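Local coordinates for leucyl-tRNA synthetase subunit alpha (Aquifex aeolicus, PDB 3O0A), which ligates leucine to its tRNA and, through the CP1 hydrolytic domain crystallised here, probably removes wrongly attached amino acids from that tRNA, at residues E4-R9 with T45-V50; F55-P60 with A127-Y132; E84-K89 with E105-G110. One frame throughout, in Å; residues are numbered along the deposited sequence.

Interaction 1: E4-R9 with T45-V50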
loop_
_atom_site.group_PDB
_atom_site.type_symbol
_atom_site.label_atom_id
_atom_site.label_comp_id
_atom_site.label_asym_id
_atom_site.label_seq_id
_atom_site.Cartn_x
_atom_site.Cartn_y
_atom_site.Cartn_z
ATOM N N GLU A 4 -0.771 5.440 -17.812
ATOM C CA GLU A 4 -2.129 5.818 -17.333
ATOM C C GLU A 4 -2.412 5.130 -16.002
ATOM O O GLU A 4 -2.158 3.933 -15.831
ATOM C CB GLU A 4 -3.198 5.464 -18.380
ATOM C CG GLU A 4 -4.650 5.724 -17.955
ATOM C CD GLU A 4 -4.993 7.200 -17.837
ATOM O OE1 GLU A 4 -5.165 7.852 -18.886
ATOM O OE2 GLU A 4 -5.106 7.704 -16.693
ATOM N N GLY A 5 -2.915 5.910 -15.060
ATOM C CA GLY A 5 -3.266 5.411 -13.741
ATOM C C GLY A 5 -3.590 6.575 -12.832
ATOM O O GLY A 5 -4.032 7.640 -13.293
ATOM N N ALA A 6 -3.374 6.374 -11.539
ATOM C CA ALA A 6 -3.691 7.391 -10.555
ATOM C C ALA A 6 -2.624 7.424 -9.481
ATOM O O ALA A 6 -2.068 6.392 -9.121
ATOM C CB ALA A 6 -5.043 7.106 -9.925
ATOM N N LEU A 7 -2.347 8.617 -8.976
ATOM C CA LEU A 7 -1.648 8.730 -7.700
ATOM C C LEU A 7 -2.740 8.732 -6.637
ATOM O O LEU A 7 -3.742 9.428 -6.789
ATOM C CB LEU A 7 -0.841 10.027 -7.633
ATOM C CG LEU A 7 0.433 10.100 -8.482
ATOM C CD1 LEU A 7 0.870 11.546 -8.640
ATOM C CD2 LEU A 7 1.545 9.268 -7.855
ATOM N N ILE A 8 -2.557 7.946 -5.583
ATOM C CA ILE A 8 -3.518 7.899 -4.486
ATOM C C ILE A 8 -2.774 8.189 -3.190
ATOM O O ILE A 8 -1.709 7.610 -2.941
ATOM C CB ILE A 8 -4.249 6.554 -4.413
ATOM C CG1 ILE A 8 -5.010 6.311 -5.726
ATOM C CG2 ILE A 8 -5.222 6.529 -3.195
ATOM C CD1 ILE A 8 -5.775 4.995 -5.805
ATOM N N ARG A 9 -3.324 9.111 -2.405
ATOM C CA ARG A 9 -2.686 9.557 -1.169
ATOM C C ARG A 9 -3.187 8.744 0.023
ATOM O O ARG A 9 -4.194 9.081 0.642
ATOM C CB ARG A 9 -2.893 11.068 -0.945
ATOM C CG ARG A 9 -2.453 11.925 -2.131
ATOM C CD ARG A 9 -2.099 13.337 -1.712
ATOM N NE ARG A 9 -0.956 13.372 -0.786
ATOM C CZ ARG A 9 0.243 13.898 -1.048
ATOM N NH1 ARG A 9 0.515 14.424 -2.237
ATOM N NH2 ARG A 9 1.190 13.888 -0.111
ATOM N N THR A 45 -1.983 1.599 -11.585
ATOM C CA THR A 45 -2.727 1.530 -12.843
ATOM C C THR A 45 -4.081 0.857 -12.609
ATOM O O THR A 45 -4.845 0.636 -13.551
ATOM C CB THR A 45 -1.949 0.768 -13.942
ATOM O OG1 THR A 45 -1.706 -0.579 -13.513
ATOM C CG2 THR A 45 -0.620 1.461 -14.216
ATOM N N ARG A 46 -4.359 0.538 -11.343
ATOM C CA ARG A 46 -5.600 -0.135 -10.954
ATOM C C ARG A 46 -6.385 0.613 -9.862
ATOM O O ARG A 46 -6.696 0.043 -8.809
ATOM C CB ARG A 46 -5.314 -1.579 -10.526
ATOM C CG ARG A 46 -4.852 -2.523 -11.666
ATOM C CD ARG A 46 -5.848 -2.619 -12.821
ATOM N NE ARG A 46 -7.184 -3.060 -12.415
ATOM C CZ ARG A 46 -7.552 -4.329 -12.235
ATOM N NH1 ARG A 46 -6.686 -5.328 -12.405
ATOM N NH2 ARG A 46 -8.803 -4.604 -11.883
ATOM N N PRO A 47 -6.738 1.887 -10.117
ATOM C CA PRO A 47 -7.467 2.615 -9.082
ATOM C C PRO A 47 -8.870 2.034 -8.838
ATOM O O PRO A 47 -9.457 2.276 -7.783
ATOM C CB PRO A 47 -7.523 4.036 -9.649
ATOM C CG PRO A 47 -7.504 3.842 -11.134
ATOM C CD PRO A 47 -6.541 2.710 -11.325
ATOM N N ASP A 48 -9.383 1.262 -9.804
ATOM C CA ASP A 48 -10.646 0.539 -9.652
ATOM C C ASP A 48 -10.628 -0.476 -8.501
ATOM O O ASP A 48 -11.685 -0.899 -8.039
ATOM C CB ASP A 48 -11.067 -0.153 -10.970
ATOM C CG ASP A 48 -9.990 -1.091 -11.533
ATOM O OD1 ASP A 48 -8.775 -0.824 -11.395
ATOM O OD2 ASP A 48 -10.368 -2.100 -12.152
ATOM N N THR A 49 -9.429 -0.834 -8.035
ATOM C CA THR A 49 -9.248 -1.837 -6.978
ATOM C C THR A 49 -8.920 -1.236 -5.599
ATOM O O THR A 49 -8.615 -1.977 -4.650
ATOM C CB THR A 49 -8.154 -2.870 -7.349
ATOM O OG1 THR A 49 -6.860 -2.251 -7.361
ATOM C CG2 THR A 49 -8.448 -3.507 -8.721
ATOM N N VAL A 50 -8.992 0.091 -5.483
ATOM C CA VAL A 50 -8.511 0.771 -4.269
ATOM C C VAL A 50 -9.237 0.292 -2.995
ATOM O O VAL A 50 -8.641 0.220 -1.916
ATOM C CB VAL A 50 -8.563 2.321 -4.412
ATOM C CG1 VAL A 50 -10.005 2.813 -4.483
ATOM C CG2 VAL A 50 -7.783 3.019 -3.239
#
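A6 and I8, alternate residues of strand 6-13, pack against P47 and V50 just after strand 37-44 ends. Residues T44 to T49 spell TTRPDT, the threonine-rich motif of leucyl-tRNA synthetase editing domains. In relatives this motif lines the editing pocket, so the contact probably joins a wall of that pocket to the antiparallel sheet.

The apolar part centres on P47 and V50. I8 extends its chain (chi2 179°), which carries CD1 to 3.8 Å from V50 CG2, with the two side chains meeting at a slant. The same CD1 lies 4.3 Å from P47 CB, and A6 CB is 4.0 Å from that proline carbon. P47 therefore touches both strand residues. T202 of helix 194-207 also touches A6 and P47.

Backbone proximity takes over toward the chain terminus. G5, with no side chain to intervene, brings its CA to 4.0 Å from T45 CA, while T45 CG2 approaches E4 O at 3.3 Å. No hydrogen bond crosses between the segments.

Polar bonds instead brace the 45-50 turn internally. R46 grips D48 side-on, NE to OD1 at 2.9 Å and NH2 to OD2 at 3.0 Å, with both acceptors near the guanidinium plane. R46 O accepts from T49 N and also from T49 OG1, which lies 2.7 Å from R46 O in the carbonyl plane, at a C=O...O angle of 149°.

Interaction 2: F55-P60 with A127-Y132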
loop_
_atom_site.group_PDB
_atom_site.type_symbol
_atom_site.label_atom_id
_atom_site.label_comp_id
_atom_site.label_asym_id
_atom_site.label_seq_id
_atom_site.Cartn_x
_atom_site.Cartn_y
_atom_site.Cartn_z
ATOM N N PHE A 55 -3.102 -3.947 2.359
ATOM C CA PHE A 55 -1.824 -3.504 2.913
ATOM C C PHE A 55 -1.105 -2.597 1.922
ATOM O O PHE A 55 -1.516 -2.488 0.756
ATOM C CB PHE A 55 -0.938 -4.697 3.373
ATOM C CG PHE A 55 -0.586 -5.690 2.294
ATOM C CD1 PHE A 55 -1.510 -6.645 1.857
ATOM C CD2 PHE A 55 0.709 -5.735 1.783
ATOM C CE1 PHE A 55 -1.161 -7.589 0.888
ATOM C CE2 PHE A 55 1.068 -6.676 0.813
ATOM C CZ PHE A 55 0.127 -7.601 0.363
ATOM N N VAL A 56 -0.079 -1.906 2.421
ATOM C CA VAL A 56 0.754 -1.015 1.633
ATOM C C VAL A 56 2.181 -1.526 1.717
ATOM O O VAL A 56 2.607 -1.976 2.784
ATOM C CB VAL A 56 0.650 0.431 2.194
ATOM C CG1 VAL A 56 1.676 1.377 1.557
ATOM C CG2 VAL A 56 -0.776 0.965 1.997
ATOM N N VAL A 57 2.912 -1.477 0.602
ATOM C CA VAL A 57 4.331 -1.859 0.609
ATOM C C VAL A 57 5.221 -0.740 0.065
ATOM O O VAL A 57 4.961 -0.197 -1.007
ATOM C CB VAL A 57 4.607 -3.154 -0.195
ATOM C CG1 VAL A 57 6.114 -3.403 -0.283
ATOM C CG2 VAL A 57 3.918 -4.360 0.455
ATOM N N LEU A 58 6.268 -0.402 0.816
ATOM C CA LEU A 58 7.288 0.530 0.366
ATOM C C LEU A 58 8.474 -0.277 -0.120
ATOM O O LEU A 58 8.850 -1.273 0.505
ATOM C CB LEU A 58 7.763 1.399 1.539
ATOM C CG LEU A 58 6.903 2.602 1.962
ATOM C CD1 LEU A 58 5.424 2.296 2.044
ATOM C CD2 LEU A 58 7.436 3.222 3.265
ATOM N N ALA A 59 9.077 0.151 -1.220
ATOM C CA ALA A 59 10.389 -0.391 -1.591
ATOM C C ALA A 59 11.384 -0.212 -0.419
ATOM O O ALA A 59 11.291 0.745 0.352
ATOM C CB ALA A 59 10.902 0.287 -2.823
ATOM N N PRO A 60 12.351 -1.136 -0.282
ATOM C CA PRO A 60 13.309 -1.074 0.834
ATOM C C PRO A 60 14.053 0.257 0.917
ATOM O O PRO A 60 14.377 0.708 2.029
ATOM C CB PRO A 60 14.303 -2.201 0.528
ATOM C CG PRO A 60 13.616 -3.086 -0.458
ATOM C CD PRO A 60 12.594 -2.281 -1.178
ATOM N N ALA A 127 9.016 -4.575 1.213
ATOM C CA ALA A 127 9.241 -5.886 0.563
ATOM C C ALA A 127 10.196 -5.842 -0.622
ATOM O O ALA A 127 10.345 -4.803 -1.262
ATOM C CB ALA A 127 7.913 -6.526 0.162
ATOM N N ASN A 128 10.857 -6.973 -0.896
ATOM C CA ASN A 128 11.863 -7.042 -1.964
ATOM C C ASN A 128 11.295 -6.873 -3.369
ATOM O O ASN A 128 11.957 -6.307 -4.251
ATOM C CB ASN A 128 12.710 -8.320 -1.874
ATOM C CG ASN A 128 11.895 -9.596 -2.034
ATOM O OD1 ASN A 128 10.663 -9.585 -1.972
ATOM N ND2 ASN A 128 12.597 -10.714 -2.235
ATOM N N TYR A 129 10.059 -7.326 -3.572
ATOM C CA TYR A 129 9.471 -7.354 -4.920
ATOM C C TYR A 129 9.003 -5.984 -5.438
ATOM O O TYR A 129 8.673 -5.834 -6.621
ATOM C CB TYR A 129 8.355 -8.413 -5.000
ATOM C CG TYR A 129 7.024 -8.030 -4.368
ATOM C CD1 TYR A 129 6.803 -8.172 -2.989
ATOM C CD2 TYR A 129 5.968 -7.566 -5.153
ATOM C CE1 TYR A 129 5.571 -7.825 -2.406
ATOM C CE2 TYR A 129 4.731 -7.214 -4.577
ATOM C CZ TYR A 129 4.534 -7.356 -3.218
ATOM O OH TYR A 129 3.313 -7.022 -2.664
ATOM N N VAL A 130 8.984 -4.993 -4.550
ATOM C CA VAL A 130 8.567 -3.660 -4.897
ATOM C C VAL A 130 9.819 -2.833 -5.155
ATOM O O VAL A 130 10.656 -2.665 -4.270
ATOM C CB VAL A 130 7.669 -3.052 -3.777
ATOM C CG1 VAL A 130 7.384 -1.580 -4.041
ATOM C CG2 VAL A 130 6.369 -3.837 -3.695
ATOM N N LEU A 131 9.952 -2.357 -6.389
ATOM C CA LEU A 131 11.138 -1.603 -6.778
ATOM C C LEU A 131 10.900 -0.119 -6.566
ATOM O O LEU A 131 9.836 0.395 -6.904
ATOM C CB LEU A 131 11.516 -1.896 -8.235
ATOM C CG LEU A 131 11.894 -3.355 -8.541
ATOM C CD1 LEU A 131 12.223 -3.552 -10.033
ATOM C CD2 LEU A 131 13.055 -3.833 -7.665
ATOM N N TYR A 132 11.904 0.571 -6.026
ATOM C CA TYR A 132 11.786 2.006 -5.787
ATOM C C TYR A 132 11.472 2.784 -7.072
ATOM O O TYR A 132 10.801 3.813 -7.036
ATOM C CB TYR A 132 13.041 2.552 -5.091
ATOM C CG TYR A 132 12.897 3.997 -4.659
ATOM C CD1 TYR A 132 11.904 4.378 -3.755
ATOM C CD2 TYR A 132 13.737 4.981 -5.163
ATOM C CE1 TYR A 132 11.760 5.704 -3.360
ATOM C CE2 TYR A 132 13.600 6.318 -4.772
ATOM C CZ TYR A 132 12.611 6.663 -3.869
ATOM O OH TYR A 132 12.473 7.980 -3.485
#
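A type I beta turn, A127 to V130, follows strand 121-127 and folds over the end of its parallel neighbour, strand 55-58, so that V57 and A59 meet A127 and V130. The one hydrogen bond across the contact is weak, A127 N to L58 O at 3.4 Å; S126 OG also donates to L58 O.

V57 turns CG1 anti to its own N (chi1 173°), which drives this methyl against V130 CG2 at 3.4 Å, tighter than usual van der Waals contact, and beside A127 CB at 3.6 Å. V130 CG2 in turn sits 3.8 Å above the Y129 ring plane, over its centre. The hydroxyl end of that side chain comes back toward the strand: Y129 OH lies 4.1 Å from V57 CG2 and is hydrogen-bonded to D149.

Farther along, A59 CB comes within 3.3 Å of V130 O, and A59 CA makes a CA-H...O contact with the same oxygen. P60 CD stands 3.4 Å from A127 O.

With one weak hydrogen bond and many carbon contacts, the turn is held to the strand mainly by close apolar fit, while the tyrosine hydroxyl, within an otherwise largely buried contact, finds its polar partner in D149.

Interaction 3: E84-K89 with E105-G110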
loop_
_atom_site.group_PDB
_atom_site.type_symbol
_atom_site.label_atom_id
_atom_site.label_comp_id
_atom_site.label_asym_id
_atom_site.label_seq_id
_atom_site.Cartn_x
_atom_site.Cartn_y
_atom_site.Cartn_z
ATOM N N GLU A 84 15.777 -2.725 9.806
ATOM C CA GLU A 84 17.119 -2.296 9.401
ATOM C C GLU A 84 17.881 -3.415 8.709
ATOM O O GLU A 84 18.515 -3.212 7.661
ATOM C CB GLU A 84 17.885 -1.863 10.647
ATOM C CG GLU A 84 19.055 -0.957 10.352
ATOM C CD GLU A 84 19.547 -0.266 11.605
ATOM O OE1 GLU A 84 19.765 -0.967 12.614
ATOM O OE2 GLU A 84 19.696 0.974 11.576
ATOM N N ASN A 85 17.822 -4.604 9.297
ATOM C CA ASN A 85 18.485 -5.776 8.720
ATOM C C ASN A 85 17.950 -6.070 7.325
ATOM O O ASN A 85 18.714 -6.404 6.415
ATOM C CB ASN A 85 18.294 -7.000 9.611
ATOM C CG ASN A 85 19.038 -6.884 10.925
ATOM O OD1 ASN A 85 19.946 -6.058 11.075
ATOM N ND2 ASN A 85 18.647 -7.692 11.888
ATOM N N PHE A 86 16.638 -5.955 7.163
ATOM C CA PHE A 86 16.034 -6.161 5.838
ATOM C C PHE A 86 16.547 -5.163 4.788
ATOM O O PHE A 86 16.953 -5.551 3.681
ATOM C CB PHE A 86 14.512 -6.123 5.941
ATOM C CG PHE A 86 13.814 -6.166 4.616
ATOM C CD1 PHE A 86 13.772 -7.350 3.880
ATOM C CD2 PHE A 86 13.193 -5.013 4.110
ATOM C CE1 PHE A 86 13.123 -7.390 2.641
ATOM C CE2 PHE A 86 12.543 -5.043 2.874
ATOM C CZ PHE A 86 12.496 -6.240 2.157
ATOM N N VAL A 87 16.521 -3.880 5.121
ATOM C CA VAL A 87 16.977 -2.838 4.199
ATOM C C VAL A 87 18.444 -3.070 3.797
ATOM O O VAL A 87 18.803 -2.966 2.616
ATOM C CB VAL A 87 16.770 -1.445 4.841
ATOM C CG1 VAL A 87 17.435 -0.347 4.020
ATOM C CG2 VAL A 87 15.274 -1.181 5.027
ATOM N N GLU A 88 19.270 -3.424 4.785
ATOM C CA GLU A 88 20.697 -3.666 4.553
ATOM C C GLU A 88 20.900 -4.861 3.631
ATOM O O GLU A 88 21.759 -4.825 2.751
ATOM C CB GLU A 88 21.449 -3.842 5.877
ATOM C CG GLU A 88 21.643 -2.519 6.668
ATOM C CD GLU A 88 22.374 -1.433 5.863
ATOM O OE1 GLU A 88 23.528 -1.662 5.434
ATOM O OE2 GLU A 88 21.792 -0.348 5.665
ATOM N N LYS A 89 20.114 -5.916 3.841
ATOM C CA LYS A 89 20.206 -7.110 3.000
ATOM C C LYS A 89 19.826 -6.727 1.578
ATOM O O LYS A 89 20.470 -7.133 0.620
ATOM C CB LYS A 89 19.263 -8.199 3.493
ATOM C CG LYS A 89 19.392 -9.544 2.769
ATOM C CD LYS A 89 18.367 -10.532 3.309
ATOM C CE LYS A 89 18.249 -11.766 2.441
ATOM N NZ LYS A 89 17.359 -12.789 3.058
ATOM N N GLU A 105 10.128 -11.630 0.268
ATOM C CA GLU A 105 10.574 -11.295 1.616
ATOM C C GLU A 105 10.137 -9.883 1.959
ATOM O O GLU A 105 10.260 -8.976 1.137
ATOM C CB GLU A 105 12.100 -11.410 1.770
ATOM C CG GLU A 105 12.549 -11.329 3.252
ATOM C CD GLU A 105 14.062 -11.362 3.472
ATOM O OE1 GLU A 105 14.815 -11.687 2.525
ATOM O OE2 GLU A 105 14.496 -11.074 4.620
ATOM N N GLY A 106 9.624 -9.720 3.171
ATOM C CA GLY A 106 9.277 -8.395 3.666
ATOM C C GLY A 106 9.244 -8.290 5.177
ATOM O O GLY A 106 9.440 -9.272 5.901
ATOM N N VAL A 107 8.970 -7.083 5.649
ATOM C CA VAL A 107 8.985 -6.775 7.072
ATOM C C VAL A 107 7.881 -5.767 7.373
ATOM O O VAL A 107 7.598 -4.884 6.551
ATOM C CB VAL A 107 10.356 -6.216 7.538
ATOM C CG1 VAL A 107 11.438 -7.297 7.480
ATOM C CG2 VAL A 107 10.774 -4.971 6.744
ATOM N N PHE A 108 7.241 -5.923 8.525
ATOM C CA PHE A 108 6.145 -5.020 8.918
ATOM C C PHE A 108 6.761 -3.792 9.576
ATOM O O PHE A 108 7.629 -3.928 10.447
ATOM C CB PHE A 108 5.203 -5.757 9.874
ATOM C CG PHE A 108 4.103 -4.911 10.477
ATOM C CD1 PHE A 108 3.366 -4.006 9.711
ATOM C CD2 PHE A 108 3.785 -5.067 11.830
ATOM C CE1 PHE A 108 2.346 -3.247 10.298
ATOM C CE2 PHE A 108 2.769 -4.334 12.430
ATOM C CZ PHE A 108 2.036 -3.416 11.662
ATOM N N LEU A 109 6.320 -2.608 9.152
ATOM C CA LEU A 109 6.842 -1.349 9.697
ATOM C C LEU A 109 6.157 -0.876 10.986
ATOM O O LEU A 109 6.603 0.089 11.612
ATOM C CB LEU A 109 6.808 -0.253 8.619
ATOM C CG LEU A 109 7.532 -0.585 7.304
ATOM C CD1 LEU A 109 7.536 0.670 6.387
ATOM C CD2 LEU A 109 8.966 -1.155 7.503
ATOM N N GLY A 110 5.082 -1.553 11.386
ATOM C CA GLY A 110 4.446 -1.276 12.669
ATOM C C GLY A 110 3.449 -0.129 12.662
ATOM O O GLY A 110 3.001 0.316 13.718
#
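F86 sets its CG anti to the backbone N (chi1 173°), which sends the ring from helix 80-91 toward E105, just before strand 106-114, and V107 within it. K89, three residues on and so about one helical turn away, adopts the same first torsion and stays extended to its end, and E105 likewise stretches out to meet it.

The polar contact is a salt bridge: K89 NZ lies 2.8 Å from E105 OE1. The nitrogen approaches on the syn side of that oxygen, 21° out of the carboxylate plane, and K89 CE follows at 3.4 Å from OE1. K89 is exposed, so this bridge lies toward solvent; both residues also touch a crystal neighbour, which could influence their exact pose.

The other carboxylate oxygen serves the phenylalanine. E105 OE2 sits at the edge of the F86 ring, in its plane, 3.9 Å from CD1, with ring and carboxylate planes 65° apart. A negative charge placed there would probably be favoured by the positive rim of the ring. F86 CE1 also comes within 3.6 Å of E105 O, the carbonyl at the entry to the strand.

V107 supplies the apolar half. Both methyls come from the same side of the ring plane, near its root, CG2 at 3.6 Å from F86 CD2 and CG1 at 3.6 Å from F86 CB. S126 of the adjoining strand touches both F86 and V107.

The arrangement is helix-on-sheet packing: F86 of helix 80-91 is buried against the start of strand 106-114, an outermost strand of the editing domain's mixed sheet.

Interaction 1 comes first along the chain and closes before the other two begin; interaction 3 then falls between the segments of interaction 2. Interactions 2 and 3 have centres about 10 Å apart and share the mixed sheet of strands 106-114, 121-127, 55-58 and 138-141. They meet directly: N128 N lies 2.9 Å from E105 O, a probable hydrogen bond. Segment 4-9 of interaction 1 lies on the antiparallel sheet, while T49 and V50 touch M140 of the mixed sheet; its centre is about 16 and 26 Å from those of interactions 2 and 3. The probable editing-pocket segment thus bridges the two sheets, while interactions 2 and 3 tie turn and helix to the mixed sheet.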